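Local coordinates for CocE/NonD family hydrolase (PDB 3III), which probably hydrolyses ester or amide bonds as a serine hydrolase of the alpha/beta-hydrolase clan, as in related X-Pro dipeptidyl-peptidases and cocaine esterases, at residues 263-268 and 293-298; 329-334 and 346-351. One frame throughout, in Å; residues are numbered along the deposited sequence.

Interaction 1 of 2, residues 263-268 and 293-298; sequences LTCASW and YVHGRK
Residues 263-267 and 293-295 run parallel as adjacent strands, their axes 4.8 Å apart and inclined by 19°, with Cys265 beside Tyr293, Ala266 beside Val294 and Ser267 beside His295. They form the two strands of a beta-alpha-beta crossover through helix 275-284, a unit of the alpha/beta-hydrolase sheet. Tyr293 N donates to Thr264 O (2.8 Å), Ala266 N to Tyr293 O, and His295 N weakly to Ala266 O. At the last pair, His295 O is gripped twice: Trp268 N (3.0 Å) and Ser267 OG (2.9 Å) reach it from opposite faces of its carbonyl plane, the hydroxyl well above that plane. Ser267 OG is placed there by a chi1 of -177°, anti to its own backbone N. On the face of the sheet shared by Cys265, Ser267 and His295, the imidazole takes Ser267 CB over one face, offset toward the rim, while Cys265 SG approaches obliquely, 3.8 Å from His295 CD2. The rotation of the His295 ring is fixed by Arg297 N, which donates in the ring plane to His295 ND1 (3.0 Å). The other face carries Ala266 and Val294, both touching Phe279 of the crossover helix. At the strand ends the Trp268 indole swings back across the neighbouring strand, its NE1 bonded to Glu336 O, and Val294 CG1 sits over its six-membered ring, 3.5 Å from the centroid.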
ATOM      1  N   LEU A 263      10.877   8.978  -3.949  1.00  8.50           N
ATOM      2  CA  LEU A 263      11.219   7.573  -3.947  1.00  8.12           C
ATOM      3  C   LEU A 263      10.021   6.793  -3.380  1.00  7.61           C
ATOM      4  O   LEU A 263       9.741   6.849  -2.198  1.00  9.00           O
ATOM      5  CB  LEU A 263      12.518   7.338  -3.140  1.00  7.24           C
ATOM      6  CG  LEU A 263      12.902   5.873  -2.934  1.00  7.37           C
ATOM      7  CD1 LEU A 263      13.168   5.103  -4.256  1.00  6.85           C
ATOM      8  CD2 LEU A 263      14.140   5.701  -2.005  1.00  6.56           C
ATOM      9  N   THR A 264       9.294   6.081  -4.246  1.00  8.26           N
ATOM     10  CA  THR A 264       8.159   5.286  -3.870  1.00  6.34           C
ATOM     11  C   THR A 264       8.522   3.848  -3.724  1.00  8.36           C
ATOM     12  O   THR A 264       9.267   3.300  -4.575  1.00  8.43           O
ATOM     13  CB  THR A 264       7.083   5.378  -4.971  1.00  7.43           C
ATOM     14  OG1 THR A 264       6.775   6.766  -5.178  1.00  8.40           O
ATOM     15  CG2 THR A 264       5.801   4.574  -4.579  1.00  5.68           C
ATOM     16  N   CYS A 265       8.015   3.188  -2.686  1.00  7.22           N
ATOM     17  CA  CYS A 265       8.022   1.719  -2.716  1.00  7.88           C
ATOM     18  C   CYS A 265       6.581   1.259  -2.859  1.00  7.53           C
ATOM     19  O   CYS A 265       5.691   1.745  -2.138  1.00  7.22           O
ATOM     20  CB  CYS A 265       8.671   1.113  -1.474  1.00  8.22           C
ATOM     21  SG  CYS A 265       8.464  -0.660  -1.435  1.00 11.82           S
ATOM     22  N   ALA A 266       6.367   0.355  -3.813  1.00  8.22           N
ATOM     23  CA  ALA A 266       5.157  -0.471  -3.968  1.00  8.61           C
ATOM     24  C   ALA A 266       5.519  -1.945  -3.805  1.00  9.84           C
ATOM     25  O   ALA A 266       6.674  -2.335  -4.031  1.00 10.47           O
ATOM     26  CB  ALA A 266       4.513  -0.270  -5.356  1.00  7.97           C
ATOM     27  N   SER A 267       4.542  -2.776  -3.466  1.00  9.33           N
ATOM     28  CA  SER A 267       4.812  -4.191  -3.309  1.00  9.04           C
ATOM     29  C   SER A 267       3.700  -4.979  -3.961  1.00  8.76           C
ATOM     30  O   SER A 267       2.534  -4.667  -3.785  1.00  9.17           O
ATOM     31  CB  SER A 267       4.928  -4.569  -1.850  1.00 10.46           C
ATOM     32  OG  SER A 267       5.249  -5.934  -1.689  1.00 12.82           O
ATOM     33  N   TRP A 268       4.072  -6.027  -4.689  1.00  7.77           N
ATOM     34  CA  TRP A 268       3.105  -6.989  -5.171  1.00  8.80           C
ATOM     35  C   TRP A 268       2.347  -7.688  -4.003  1.00  8.93           C
ATOM     36  O   TRP A 268       1.301  -8.286  -4.235  1.00  9.93           O
ATOM     37  CB  TRP A 268       3.793  -8.064  -5.999  1.00  8.21           C
ATOM     38  CG  TRP A 268       4.775  -7.605  -6.998  1.00  7.62           C
ATOM     39  CD1 TRP A 268       6.031  -8.088  -7.165  1.00  8.85           C
ATOM     40  CD2 TRP A 268       4.561  -6.651  -8.059  1.00  5.75           C
ATOM     41  NE1 TRP A 268       6.620  -7.500  -8.260  1.00  9.94           N
ATOM     42  CE2 TRP A 268       5.746  -6.605  -8.820  1.00  7.17           C
ATOM     43  CE3 TRP A 268       3.491  -5.829  -8.428  1.00  8.20           C
ATOM     44  CZ2 TRP A 268       5.884  -5.800  -9.949  1.00  7.68           C
ATOM     45  CZ3 TRP A 268       3.626  -5.014  -9.565  1.00  8.30           C
ATOM     46  CH2 TRP A 268       4.821  -5.025 -10.315  1.00  7.25           C
ATOM     47  N   TYR A 293      10.462   1.615  -6.525  1.00  9.37           N
ATOM     48  CA  TYR A 293      11.050   0.307  -6.229  1.00  8.54           C
ATOM     49  C   TYR A 293       9.900  -0.649  -5.882  1.00  8.59           C
ATOM     50  O   TYR A 293       9.105  -0.335  -4.994  1.00  8.86           O
ATOM     51  CB  TYR A 293      11.974   0.451  -5.040  1.00  8.62           C
ATOM     52  CG  TYR A 293      12.527  -0.831  -4.477  1.00  9.28           C
ATOM     53  CD1 TYR A 293      13.439  -1.570  -5.179  1.00 12.30           C
ATOM     54  CD2 TYR A 293      12.097  -1.307  -3.244  1.00 11.17           C
ATOM     55  CE1 TYR A 293      13.909  -2.794  -4.687  1.00 17.40           C
ATOM     56  CE2 TYR A 293      12.589  -2.491  -2.718  1.00 12.93           C
ATOM     57  CZ  TYR A 293      13.484  -3.223  -3.427  1.00 12.96           C
ATOM     58  OH  TYR A 293      13.905  -4.415  -2.922  1.00 20.10           O
ATOM     59  N   VAL A 294       9.815  -1.781  -6.575  1.00  8.97           N
ATOM     60  CA  VAL A 294       8.766  -2.792  -6.353  1.00  8.06           C
ATOM     61  C   VAL A 294       9.360  -4.130  -5.980  1.00  8.37           C
ATOM     62  O   VAL A 294      10.160  -4.696  -6.721  1.00  9.02           O
ATOM     63  CB  VAL A 294       7.822  -2.966  -7.533  1.00  9.44           C
ATOM     64  CG1 VAL A 294       6.541  -3.734  -7.123  1.00  9.53           C
ATOM     65  CG2 VAL A 294       7.419  -1.587  -8.190  1.00  7.64           C
ATOM     66  N   HIS A 295       8.852  -4.707  -4.900  1.00  9.19           N
ATOM     67  CA  HIS A 295       9.241  -6.064  -4.507  1.00  8.48           C
ATOM     68  C   HIS A 295       8.030  -6.926  -4.208  1.00 10.00           C
ATOM     69  O   HIS A 295       6.923  -6.398  -3.956  1.00 10.68           O
ATOM     70  CB  HIS A 295      10.157  -5.997  -3.294  1.00  8.42           C
ATOM     71  CG  HIS A 295       9.492  -5.514  -2.048  1.00  7.77           C
ATOM     72  ND1 HIS A 295       8.702  -6.344  -1.278  1.00  9.20           N
ATOM     73  CD2 HIS A 295       9.480  -4.311  -1.442  1.00  9.32           C
ATOM     74  CE1 HIS A 295       8.241  -5.660  -0.245  1.00 11.08           C
ATOM     75  NE2 HIS A 295       8.681  -4.417  -0.328  1.00  8.81           N
ATOM     76  N   GLY A 296       8.254  -8.243  -4.213  1.00  9.08           N
ATOM     77  CA  GLY A 296       7.242  -9.231  -3.873  1.00  9.09           C
ATOM     78  C   GLY A 296       7.541  -9.960  -2.544  1.00  9.32           C
ATOM     79  O   GLY A 296       7.235 -11.147  -2.384  1.00  8.81           O
ATOM     80  N   ARG A 297       8.036  -9.206  -1.582  1.00  8.89           N
ATOM     81  CA  ARG A 297       8.423  -9.702  -0.258  1.00  8.72           C
ATOM     82  C   ARG A 297       7.567  -9.023   0.828  1.00  9.21           C
ATOM     83  O   ARG A 297       6.513  -8.460   0.531  1.00  7.79           O
ATOM     84  CB  ARG A 297       9.916  -9.415  -0.055  1.00  8.95           C
ATOM     85  CG  ARG A 297      10.847  -9.808  -1.284  1.00  8.49           C
ATOM     86  CD  ARG A 297      10.793 -11.262  -1.502  1.00  9.42           C
ATOM     87  NE  ARG A 297      11.444 -11.647  -2.763  1.00  7.95           N
ATOM     88  CZ  ARG A 297      12.681 -12.102  -2.902  1.00 12.10           C
ATOM     89  NH1 ARG A 297      13.501 -12.195  -1.861  1.00 13.54           N
ATOM     90  NH2 ARG A 297      13.109 -12.413  -4.137  1.00 15.24           N
ATOM     91  N   LYS A 298       7.996  -9.107   2.089  1.00  8.55           N
ATOM     92  CA  LYS A 298       7.199  -8.622   3.198  1.00  9.54           C
ATOM     93  C   LYS A 298       7.447  -7.109   3.469  1.00  8.95           C
ATOM     94  O   LYS A 298       8.528  -6.583   3.208  1.00  9.42           O
ATOM     95  CB  LYS A 298       7.484  -9.506   4.439  1.00 10.28           C
ATOM     96  CG  LYS A 298       6.892 -10.881   4.404  1.00  9.70           C
ATOM     97  CD  LYS A 298       7.584 -11.851   5.399  1.00  8.20           C
ATOM     98  CE  LYS A 298       7.143 -13.280   5.256  1.00  9.01           C
ATOM     99  NZ  LYS A 298       5.680 -13.602   5.463  1.00  6.26           N
TER

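Interaction 2 of 2, residues 329-334 and 346-351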
ATOM      1  N   ASP A 329      21.744   8.148 -11.233  1.00 11.83           N
ATOM      2  CA  ASP A 329      21.996   6.997 -12.105  1.00 12.95           C
ATOM      3  C   ASP A 329      20.932   5.892 -11.924  1.00 12.30           C
ATOM      4  O   ASP A 329      20.835   4.986 -12.741  1.00 12.96           O
ATOM      5  CB  ASP A 329      23.365   6.330 -11.787  1.00 13.45           C
ATOM      6  CG  ASP A 329      24.581   7.146 -12.200  1.00 15.73           C
ATOM      7  OD1 ASP A 329      24.443   8.186 -12.866  1.00 14.64           O
ATOM      8  OD2 ASP A 329      25.692   6.689 -11.832  1.00 15.11           O
ATOM      9  N   THR A 330      20.204   5.913 -10.818  1.00 11.44           N
ATOM     10  CA  THR A 330      19.233   4.896 -10.514  1.00 10.67           C
ATOM     11  C   THR A 330      18.165   4.848 -11.602  1.00 10.92           C
ATOM     12  O   THR A 330      17.551   5.885 -11.926  1.00  8.08           O
ATOM     13  CB  THR A 330      18.556   5.167  -9.116  1.00 11.79           C
ATOM     14  OG1 THR A 330      19.567   5.347  -8.103  1.00 10.93           O
ATOM     15  CG2 THR A 330      17.593   4.027  -8.699  1.00  9.72           C
ATOM     16  N   PRO A 331      17.894   3.644 -12.144  1.00 10.05           N
ATOM     17  CA  PRO A 331      16.796   3.498 -13.081  1.00 10.99           C
ATOM     18  C   PRO A 331      15.472   3.942 -12.446  1.00 10.42           C
ATOM     19  O   PRO A 331      15.255   3.719 -11.240  1.00 10.85           O
ATOM     20  CB  PRO A 331      16.766   1.994 -13.378  1.00 11.62           C
ATOM     21  CG  PRO A 331      18.067   1.464 -13.016  1.00 12.53           C
ATOM     22  CD  PRO A 331      18.591   2.365 -11.879  1.00 11.66           C
ATOM     23  N   HIS A 332      14.573   4.557 -13.220  1.00  9.61           N
ATOM     24  CA  HIS A 332      13.339   5.084 -12.583  1.00  9.93           C
ATOM     25  C   HIS A 332      12.430   4.017 -11.997  1.00  8.54           C
ATOM     26  O   HIS A 332      11.638   4.290 -11.123  1.00  6.66           O
ATOM     27  CB  HIS A 332      12.609   6.020 -13.543  1.00 11.06           C
ATOM     28  CG  HIS A 332      13.370   7.282 -13.752  1.00 12.75           C
ATOM     29  ND1 HIS A 332      13.506   8.219 -12.751  1.00 16.93           N
ATOM     30  CD2 HIS A 332      14.136   7.709 -14.784  1.00 22.07           C
ATOM     31  CE1 HIS A 332      14.344   9.164 -13.155  1.00 21.24           C
ATOM     32  NE2 HIS A 332      14.732   8.880 -14.391  1.00 21.00           N
ATOM     33  N   VAL A 333      12.524   2.794 -12.488  1.00  7.73           N
ATOM     34  CA  VAL A 333      11.752   1.697 -11.897  1.00  8.23           C
ATOM     35  C   VAL A 333      12.649   0.469 -11.690  1.00  9.12           C
ATOM     36  O   VAL A 333      13.331   0.025 -12.634  1.00  9.85           O
ATOM     37  CB  VAL A 333      10.548   1.256 -12.803  1.00  8.89           C
ATOM     38  CG1 VAL A 333       9.739   0.137 -12.078  1.00  8.22           C
ATOM     39  CG2 VAL A 333       9.634   2.431 -13.157  1.00 10.25           C
ATOM     40  N   ILE A 334      12.631  -0.078 -10.494  1.00  9.38           N
ATOM     41  CA  ILE A 334      13.289  -1.324 -10.221  1.00  9.28           C
ATOM     42  C   ILE A 334      12.146  -2.222  -9.700  1.00  9.64           C
ATOM     43  O   ILE A 334      11.421  -1.839  -8.777  1.00  9.62           O
ATOM     44  CB  ILE A 334      14.360  -1.112  -9.201  1.00  9.50           C
ATOM     45  CG1 ILE A 334      15.575  -0.304  -9.767  1.00 10.18           C
ATOM     46  CG2 ILE A 334      14.790  -2.461  -8.577  1.00  6.96           C
ATOM     47  CD1 ILE A 334      16.656   0.002  -8.707  1.00 11.43           C
ATOM     48  N   PHE A 346      15.246  -9.232  -9.914  1.00  9.94           N
ATOM     49  CA  PHE A 346      14.965  -7.838 -10.019  1.00  9.79           C
ATOM     50  C   PHE A 346      15.456  -7.302 -11.371  1.00 10.09           C
ATOM     51  O   PHE A 346      16.551  -7.616 -11.807  1.00  9.45           O
ATOM     52  CB  PHE A 346      15.604  -7.094  -8.854  1.00 11.31           C
ATOM     53  CG  PHE A 346      14.858  -7.256  -7.578  1.00 10.41           C
ATOM     54  CD1 PHE A 346      13.970  -6.298  -7.176  1.00 10.95           C
ATOM     55  CD2 PHE A 346      15.020  -8.393  -6.784  1.00 12.95           C
ATOM     56  CE1 PHE A 346      13.266  -6.410  -5.997  1.00 11.39           C
ATOM     57  CE2 PHE A 346      14.275  -8.543  -5.610  1.00 14.55           C
ATOM     58  CZ  PHE A 346      13.386  -7.531  -5.206  1.00 13.07           C
ATOM     59  N   LYS A 347      14.611  -6.524 -12.012  1.00  9.24           N
ATOM     60  CA  LYS A 347      14.865  -5.922 -13.301  1.00 10.01           C
ATOM     61  C   LYS A 347      14.621  -4.401 -13.196  1.00 10.04           C
ATOM     62  O   LYS A 347      14.187  -3.922 -12.156  1.00 10.28           O
ATOM     63  CB  LYS A 347      13.988  -6.574 -14.385  1.00 10.02           C
ATOM     64  CG  LYS A 347      14.320  -8.067 -14.575  1.00 11.63           C
ATOM     65  CD  LYS A 347      13.593  -8.645 -15.804  1.00 11.87           C
ATOM     66  CE  LYS A 347      14.133 -10.039 -16.218  1.00 12.34           C
ATOM     67  NZ  LYS A 347      13.385 -10.577 -17.444  1.00 11.67           N
ATOM     68  N   SER A 348      14.922  -3.650 -14.270  1.00 10.26           N
ATOM     69  CA  SER A 348      14.703  -2.197 -14.241  1.00 10.77           C
ATOM     70  C   SER A 348      14.067  -1.704 -15.525  1.00  9.64           C
ATOM     71  O   SER A 348      14.104  -2.403 -16.552  1.00  8.34           O
ATOM     72  CB  SER A 348      16.017  -1.485 -14.029  1.00 11.39           C
ATOM     73  OG  SER A 348      16.906  -1.819 -15.051  1.00 13.50           O
ATOM     74  N   ALA A 349      13.391  -0.562 -15.436  1.00  9.08           N
ATOM     75  CA  ALA A 349      12.772   0.099 -16.590  1.00  9.54           C
ATOM     76  C   ALA A 349      12.779   1.615 -16.407  1.00  9.86           C
ATOM     77  O   ALA A 349      13.040   2.105 -15.309  1.00 11.22           O
ATOM     78  CB  ALA A 349      11.339  -0.404 -16.777  1.00  9.33           C
ATOM     79  N   SER A 350      12.424   2.350 -17.463  1.00  9.89           N
ATOM     80  CA  SER A 350      12.477   3.801 -17.470  1.00  9.03           C
ATOM     81  C   SER A 350      11.137   4.405 -17.007  1.00  9.59           C
ATOM     82  O   SER A 350      11.049   5.606 -16.677  1.00  8.10           O
ATOM     83  CB  SER A 350      12.841   4.249 -18.906  1.00 10.41           C
ATOM     84  OG  SER A 350      11.770   3.893 -19.763  1.00  9.04           O
ATOM     85  N   ALA A 351      10.105   3.566 -16.914  1.00  8.29           N
ATOM     86  CA  ALA A 351       8.753   4.037 -16.636  1.00 10.67           C
ATOM     87  C   ALA A 351       7.869   2.915 -16.066  1.00 10.22           C
ATOM     88  O   ALA A 351       8.129   1.745 -16.309  1.00 11.15           O
ATOM     89  CB  ALA A 351       8.069   4.601 -17.918  1.00  8.66           C
TER
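Val333 turns CG2 opposite its own carbonyl carbon while CG1 lies anti to the backbone N (chi1 -177°), and this sets CG2 against the backbone of Ala351, just past the end of the partner strand, 3.4 Å from Ala351 C. Ile334, with CG2 anti to its N, sets that methyl beside the Phe346 ring; the two side chains cross at about a right angle, and Ile334 CG2 meets Phe346 CD1 obliquely at 4.2 Å. Between these ends the backbones pair antiparallel. Val333 and Ala349 are a hydrogen-bonded pair: Val333 N donates to Ala349 O (2.9 Å), and Ala349 N returns a straighter bond to Val333 O (2.9 Å), each donor tilted somewhat from the carbonyl plane. Ile334 and Ser348 form the following non-hydrogen-bonded pair, where Ile334 CA approaches Lys347 O at 3.4 Å. Pro331, ahead of the strand, lays CB and CG against Ser348 CB, the nearer approach being Pro331 CB at 3.6 Å. His332 brings its CB to 3.5 Å from Ser350 O, while its ring stacks with Trp291 and its ND1 is bonded to Lys290 O. Lys347, whose side chain leaves the backbone away from residues 329-334, forms a salt bridge with Glu404. The contact lies near the protein surface, at the open end of a beta hairpin of strands 333-338 and 343-349, which extends the edge of the large mixed sheet of the alpha/beta-hydrolase fold.

The two contacts lie in series along the chain and side by side in one mixed sheet, their centres 13 Å apart. Strand 290-295, the second partner of interaction 1, is the neighbour of strand 333-338, the first partner of interaction 2. A probable hydrogen bond from Val294 N to Ile334 O (2.7 Å) joins them, and Tyr293 bridges the two: its CD1 lies 3.8 Å from Ile334 CG2 and its OH 3.7 Å from Phe346 CE1. Sheet order therefore runs from the buried parallel strands out to the hairpin at the edge. The side chain of Ser267, in interaction 1, lies about 12 Å from a bound palmitic acid.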